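PDB 6SQ8: fatty acid CoA ligase from Marinactinospora thermotolerans, which belongs to the ANL superfamily of AMP-binding enzymes and holds adenosine monophosphate and 1-ethanoyl-9H-pyrido[3,4-b]indole-3-carboxylic acid. Local coordinates for residues H57-Q71 with I198-Q211. Residues are numbered along the deposited sequence; the frame is centred on the assembly and turned at random.
With EQ2 (1-ethanoyl-9~{H}-pyrido[3,4-b]indole-3-carboxylic acid), chain F.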
# COMPACT_ATOMS: atom_id res chain seq x y z
N HIS A 57 -8.36 -11.38 -9.92
CA HIS A 57 -9.73 -10.91 -9.78
C HIS A 57 -9.77 -9.38 -9.78
O HIS A 57 -8.76 -8.73 -9.63
CB HIS A 57 -10.35 -11.43 -8.48
CG HIS A 57 -9.53 -11.11 -7.28
ND1 HIS A 57 -8.80 -12.07 -6.62
CD2 HIS A 57 -9.27 -9.94 -6.66
CE1 HIS A 57 -8.16 -11.52 -5.61
NE2 HIS A 57 -8.42 -10.21 -5.63
N ALA A 58 -10.98 -8.85 -9.92
CA ALA A 58 -11.25 -7.44 -9.76
C ALA A 58 -11.66 -7.18 -8.30
O ALA A 58 -11.51 -8.05 -7.46
CB ALA A 58 -12.33 -7.05 -10.74
N ASN A 59 -12.17 -5.98 -8.00
CA ASN A 59 -12.66 -5.67 -6.67
C ASN A 59 -14.11 -6.12 -6.56
O ASN A 59 -15.01 -5.30 -6.64
CB ASN A 59 -12.51 -4.18 -6.33
CG ASN A 59 -11.11 -3.80 -5.92
OD1 ASN A 59 -10.14 -4.46 -6.31
ND2 ASN A 59 -11.00 -2.75 -5.11
N THR A 60 -14.31 -7.43 -6.35
CA THR A 60 -15.65 -8.06 -6.23
C THR A 60 -15.81 -8.70 -4.85
O THR A 60 -14.83 -9.08 -4.24
CB THR A 60 -15.85 -9.15 -7.29
OG1 THR A 60 -15.06 -10.28 -6.91
CG2 THR A 60 -15.44 -8.68 -8.67
N TRP A 61 -17.05 -8.86 -4.39
CA TRP A 61 -17.28 -9.39 -3.07
C TRP A 61 -16.87 -10.86 -2.98
O TRP A 61 -16.49 -11.34 -1.92
CB TRP A 61 -18.73 -9.18 -2.64
CG TRP A 61 -19.73 -10.06 -3.30
CD1 TRP A 61 -20.51 -9.77 -4.38
CD2 TRP A 61 -20.14 -11.37 -2.87
NE1 TRP A 61 -21.37 -10.80 -4.65
CE2 TRP A 61 -21.16 -11.79 -3.74
CE3 TRP A 61 -19.73 -12.23 -1.84
CZ2 TRP A 61 -21.77 -13.04 -3.62
CZ3 TRP A 61 -20.34 -13.46 -1.72
CH2 TRP A 61 -21.35 -13.86 -2.60
N ARG A 62 -16.93 -11.57 -4.10
CA ARG A 62 -16.54 -12.98 -4.11
C ARG A 62 -15.03 -13.10 -3.91
O ARG A 62 -14.55 -14.08 -3.36
CB ARG A 62 -17.00 -13.69 -5.38
CG ARG A 62 -18.47 -14.10 -5.35
CD ARG A 62 -18.85 -14.85 -6.64
NE ARG A 62 -20.27 -15.21 -6.67
CZ ARG A 62 -21.25 -14.35 -6.94
NH1 ARG A 62 -21.00 -13.09 -7.22
NH2 ARG A 62 -22.51 -14.76 -6.89
N ALA A 63 -14.27 -12.10 -4.34
CA ALA A 63 -12.82 -12.14 -4.21
C ALA A 63 -12.40 -12.01 -2.74
O ALA A 63 -11.31 -12.45 -2.35
CB ALA A 63 -12.17 -11.08 -5.07
N ILE A 64 -13.26 -11.35 -1.95
CA ILE A 64 -13.09 -11.21 -0.50
C ILE A 64 -13.19 -12.61 0.14
O ILE A 64 -12.32 -12.99 0.98
CB ILE A 64 -14.13 -10.22 0.09
CG1 ILE A 64 -13.87 -8.79 -0.38
CG2 ILE A 64 -14.17 -10.31 1.60
CD1 ILE A 64 -14.86 -7.79 0.13
N ALA A 65 -14.24 -13.35 -0.26
CA ALA A 65 -14.51 -14.72 0.16
C ALA A 65 -13.35 -15.64 -0.26
O ALA A 65 -12.97 -16.53 0.50
CB ALA A 65 -15.81 -15.20 -0.43
N LEU A 66 -12.82 -15.43 -1.47
CA LEU A 66 -11.82 -16.33 -2.01
C LEU A 66 -10.57 -16.29 -1.13
O LEU A 66 -10.00 -17.33 -0.82
CB LEU A 66 -11.49 -15.97 -3.47
CG LEU A 66 -10.35 -16.77 -4.11
CD1 LEU A 66 -10.69 -18.24 -4.12
CD2 LEU A 66 -10.05 -16.30 -5.52
N ARG A 67 -10.14 -15.08 -0.75
CA ARG A 67 -8.89 -14.92 0.02
C ARG A 67 -9.04 -15.66 1.36
O ARG A 67 -8.15 -16.40 1.79
CB ARG A 67 -8.57 -13.44 0.24
CG ARG A 67 -7.23 -13.14 0.92
CD ARG A 67 -7.23 -11.74 1.52
NE ARG A 67 -5.93 -11.10 1.65
CZ ARG A 67 -5.47 -10.15 0.84
NH1 ARG A 67 -6.10 -9.88 -0.29
NH2 ARG A 67 -4.38 -9.46 1.17
N LEU A 68 -10.20 -15.45 1.98
CA LEU A 68 -10.52 -15.97 3.27
C LEU A 68 -10.57 -17.50 3.18
O LEU A 68 -10.08 -18.19 4.07
CB LEU A 68 -11.85 -15.35 3.69
CG LEU A 68 -12.20 -15.42 5.18
CD1 LEU A 68 -10.98 -15.20 6.05
CD2 LEU A 68 -13.28 -14.40 5.50
N ALA A 69 -11.13 -18.02 2.09
CA ALA A 69 -11.22 -19.46 1.85
C ALA A 69 -9.81 -20.06 1.67
O ALA A 69 -9.49 -21.05 2.30
CB ALA A 69 -12.10 -19.75 0.67
N VAL A 70 -8.98 -19.43 0.84
CA VAL A 70 -7.62 -19.89 0.62
C VAL A 70 -6.87 -19.98 1.95
O VAL A 70 -6.06 -20.88 2.16
CB VAL A 70 -6.88 -18.98 -0.37
CG1 VAL A 70 -5.36 -19.22 -0.34
CG2 VAL A 70 -7.43 -19.12 -1.78
N GLN A 71 -7.11 -19.01 2.84
CA GLN A 71 -6.39 -18.94 4.12
C GLN A 71 -6.96 -19.97 5.10
O GLN A 71 -6.21 -20.65 5.79
CB GLN A 71 -6.42 -17.51 4.66
CG GLN A 71 -5.46 -16.58 3.90
CD GLN A 71 -5.65 -15.13 4.26
OE1 GLN A 71 -6.72 -14.72 4.71
NE2 GLN A 71 -4.62 -14.34 4.05
N ILE A 198 -13.32 0.83 -0.11
CA ILE A 198 -12.07 0.32 -0.59
C ILE A 198 -12.04 0.39 -2.10
O ILE A 198 -12.54 -0.50 -2.78
CB ILE A 198 -11.82 -1.11 -0.08
CG1 ILE A 198 -12.02 -1.17 1.43
CG2 ILE A 198 -10.43 -1.57 -0.50
CD1 ILE A 198 -11.54 -2.44 2.07
N PRO A 199 -11.43 1.45 -2.66
CA PRO A 199 -11.19 1.55 -4.10
C PRO A 199 -9.78 1.13 -4.55
O PRO A 199 -9.48 1.23 -5.72
CB PRO A 199 -11.36 3.06 -4.28
CG PRO A 199 -10.71 3.65 -3.04
CD PRO A 199 -10.96 2.64 -1.94
N ILE A 200 -8.93 0.70 -3.62
CA ILE A 200 -7.64 0.16 -3.98
C ILE A 200 -7.80 -1.33 -4.25
O ILE A 200 -8.73 -1.94 -3.75
CB ILE A 200 -6.57 0.45 -2.91
CG1 ILE A 200 -6.87 -0.24 -1.58
CG2 ILE A 200 -6.37 1.94 -2.75
CD1 ILE A 200 -5.89 0.11 -0.48
N PRO A 201 -6.92 -1.97 -5.04
CA PRO A 201 -7.12 -3.36 -5.43
C PRO A 201 -7.15 -4.31 -4.23
O PRO A 201 -6.34 -4.17 -3.31
CB PRO A 201 -5.89 -3.67 -6.31
CG PRO A 201 -5.40 -2.32 -6.76
CD PRO A 201 -5.68 -1.41 -5.60
N LEU A 202 -8.08 -5.29 -4.28
CA LEU A 202 -8.22 -6.32 -3.25
C LEU A 202 -7.03 -7.29 -3.26
O LEU A 202 -6.89 -8.09 -2.33
CB LEU A 202 -9.52 -7.08 -3.50
CG LEU A 202 -10.80 -6.37 -3.06
CD1 LEU A 202 -12.04 -7.26 -3.34
CD2 LEU A 202 -10.74 -5.97 -1.58
N SER A 203 -6.18 -7.23 -4.29
CA SER A 203 -5.04 -8.12 -4.40
C SER A 203 -3.94 -7.80 -3.37
O SER A 203 -3.13 -8.68 -3.07
CB SER A 203 -4.48 -8.07 -5.79
OG SER A 203 -4.07 -6.75 -6.12
N ASP A 204 -3.89 -6.57 -2.83
CA ASP A 204 -2.83 -6.17 -1.86
C ASP A 204 -3.48 -5.53 -0.61
O ASP A 204 -4.36 -6.13 -0.03
CB ASP A 204 -1.77 -5.32 -2.55
CG ASP A 204 -1.08 -6.09 -3.67
OD1 ASP A 204 -0.22 -6.92 -3.36
OD2 ASP A 204 -1.44 -5.85 -4.84
N LEU A 205 -3.02 -4.35 -0.20
CA LEU A 205 -3.46 -3.77 1.06
C LEU A 205 -4.99 -3.73 1.13
O LEU A 205 -5.57 -3.98 2.18
CB LEU A 205 -2.89 -2.37 1.23
CG LEU A 205 -3.37 -1.62 2.47
CD1 LEU A 205 -3.02 -2.40 3.72
CD2 LEU A 205 -2.75 -0.22 2.52
N GLY A 206 -5.64 -3.42 0.00
CA GLY A 206 -7.11 -3.38 -0.07
C GLY A 206 -7.77 -4.61 0.53
O GLY A 206 -8.74 -4.51 1.27
N GLY A 207 -7.23 -5.78 0.20
CA GLY A 207 -7.75 -7.05 0.65
C GLY A 207 -7.55 -7.29 2.14
O GLY A 207 -8.40 -7.95 2.76
N GLU A 208 -6.44 -6.79 2.70
CA GLU A 208 -6.19 -6.87 4.13
C GLU A 208 -7.14 -5.92 4.88
O GLU A 208 -7.64 -6.26 5.95
CB GLU A 208 -4.73 -6.56 4.48
CG GLU A 208 -4.44 -6.53 5.99
CD GLU A 208 -4.65 -7.85 6.73
OE1 GLU A 208 -4.39 -8.94 6.13
OE2 GLU A 208 -5.06 -7.82 7.93
N LEU A 209 -7.39 -4.74 4.31
CA LEU A 209 -8.29 -3.79 4.95
C LEU A 209 -9.71 -4.36 4.97
O LEU A 209 -10.47 -4.12 5.92
CB LEU A 209 -8.26 -2.44 4.22
CG LEU A 209 -6.96 -1.65 4.34
CD1 LEU A 209 -6.96 -0.45 3.42
CD2 LEU A 209 -6.70 -1.20 5.77
N ALA A 210 -10.08 -5.10 3.92
CA ALA A 210 -11.38 -5.73 3.87
C ALA A 210 -11.50 -6.73 5.02
O ALA A 210 -12.53 -6.80 5.71
CB ALA A 210 -11.58 -6.39 2.53
N GLN A 211 -10.43 -7.51 5.24
CA GLN A 211 -10.41 -8.51 6.31
C GLN A 211 -10.49 -7.82 7.69
O GLN A 211 -11.26 -8.26 8.54
CB GLN A 211 -9.19 -9.43 6.17
CG GLN A 211 -9.39 -10.47 5.08
CD GLN A 211 -8.33 -11.54 5.02
OE1 GLN A 211 -7.18 -11.35 5.46
NE2 GLN A 211 -8.70 -12.65 4.41
C1 EQ2 F . -0.18 1.29 5.59
C2 EQ2 F . 0.43 1.46 4.25
O1 EQ2 F . 0.32 2.53 3.68
C3 EQ2 F . 1.13 0.30 3.58
N1 EQ2 F . 1.94 0.60 2.56
C4 EQ2 F . 2.58 -0.38 1.90
C5 EQ2 F . 3.45 0.02 0.73
O2 EQ2 F . 3.58 1.24 0.47
O3 EQ2 F . 3.94 -0.92 0.08
C6 EQ2 F . 2.43 -1.72 2.23
C7 EQ2 F . 1.60 -2.06 3.28
C8 EQ2 F . 1.22 -3.30 3.91
C9 EQ2 F . 1.53 -4.64 3.71
C10 EQ2 F . 0.97 -5.59 4.53
C11 EQ2 F . 0.10 -5.23 5.56
C12 EQ2 F . -0.21 -3.91 5.80
C13 EQ2 F . 0.35 -2.95 4.96
N2 EQ2 F . 0.19 -1.58 4.98
C14 EQ2 F . 0.94 -1.03 3.98
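Within the large N-terminal part of this ANL-family enzyme, helix 61-71, which follows a strand of a five-stranded parallel sheet, crosses helix 205-211, next to the EQ2 pocket, at 82°, and Asn59 and Arg67 reach over to the loop leading into the second helix. The carboxamide of Asn59 grips that loop twice: ND2 donates to Ile200 O (2.8 Å), which lies near the amide plane, and OD1 accepts from Leu202 N (3.0 Å), the donor standing above the carbonyl plane. The Leu202 side chain points at the first segment, its CD1 lying 3.8 Å from Ile64 CG1 and also touching Ala63 CB. Arg67, with CG anti to the backbone N (chi1 -175°) and its chain extended to NE, lays one guanidinium face over the backbone of Gly207 and Glu208. From its edge, NH1 makes a weak, bent bond to Leu202 O (2.8 Å). Farther along, Gln211 and Gln71 approach from opposite directions, and Gln211 NE2 gives a hydrogen bond to Gln71 OE1 (2.9 Å, 159°). Gln211 OE1 pairs with Tyr6 OH; Ala156 O, which can only accept, takes Gln71 NE2, consistent with both amides as modelled. Leu205 CD1 packs 3.5 Å from EQ2 N2. Two good bonds from Asn59 and a weak one from Arg67 thus tie Leu202 N and the carbonyls of Ile200 and Leu202 to the other segment, alongside apolar packing.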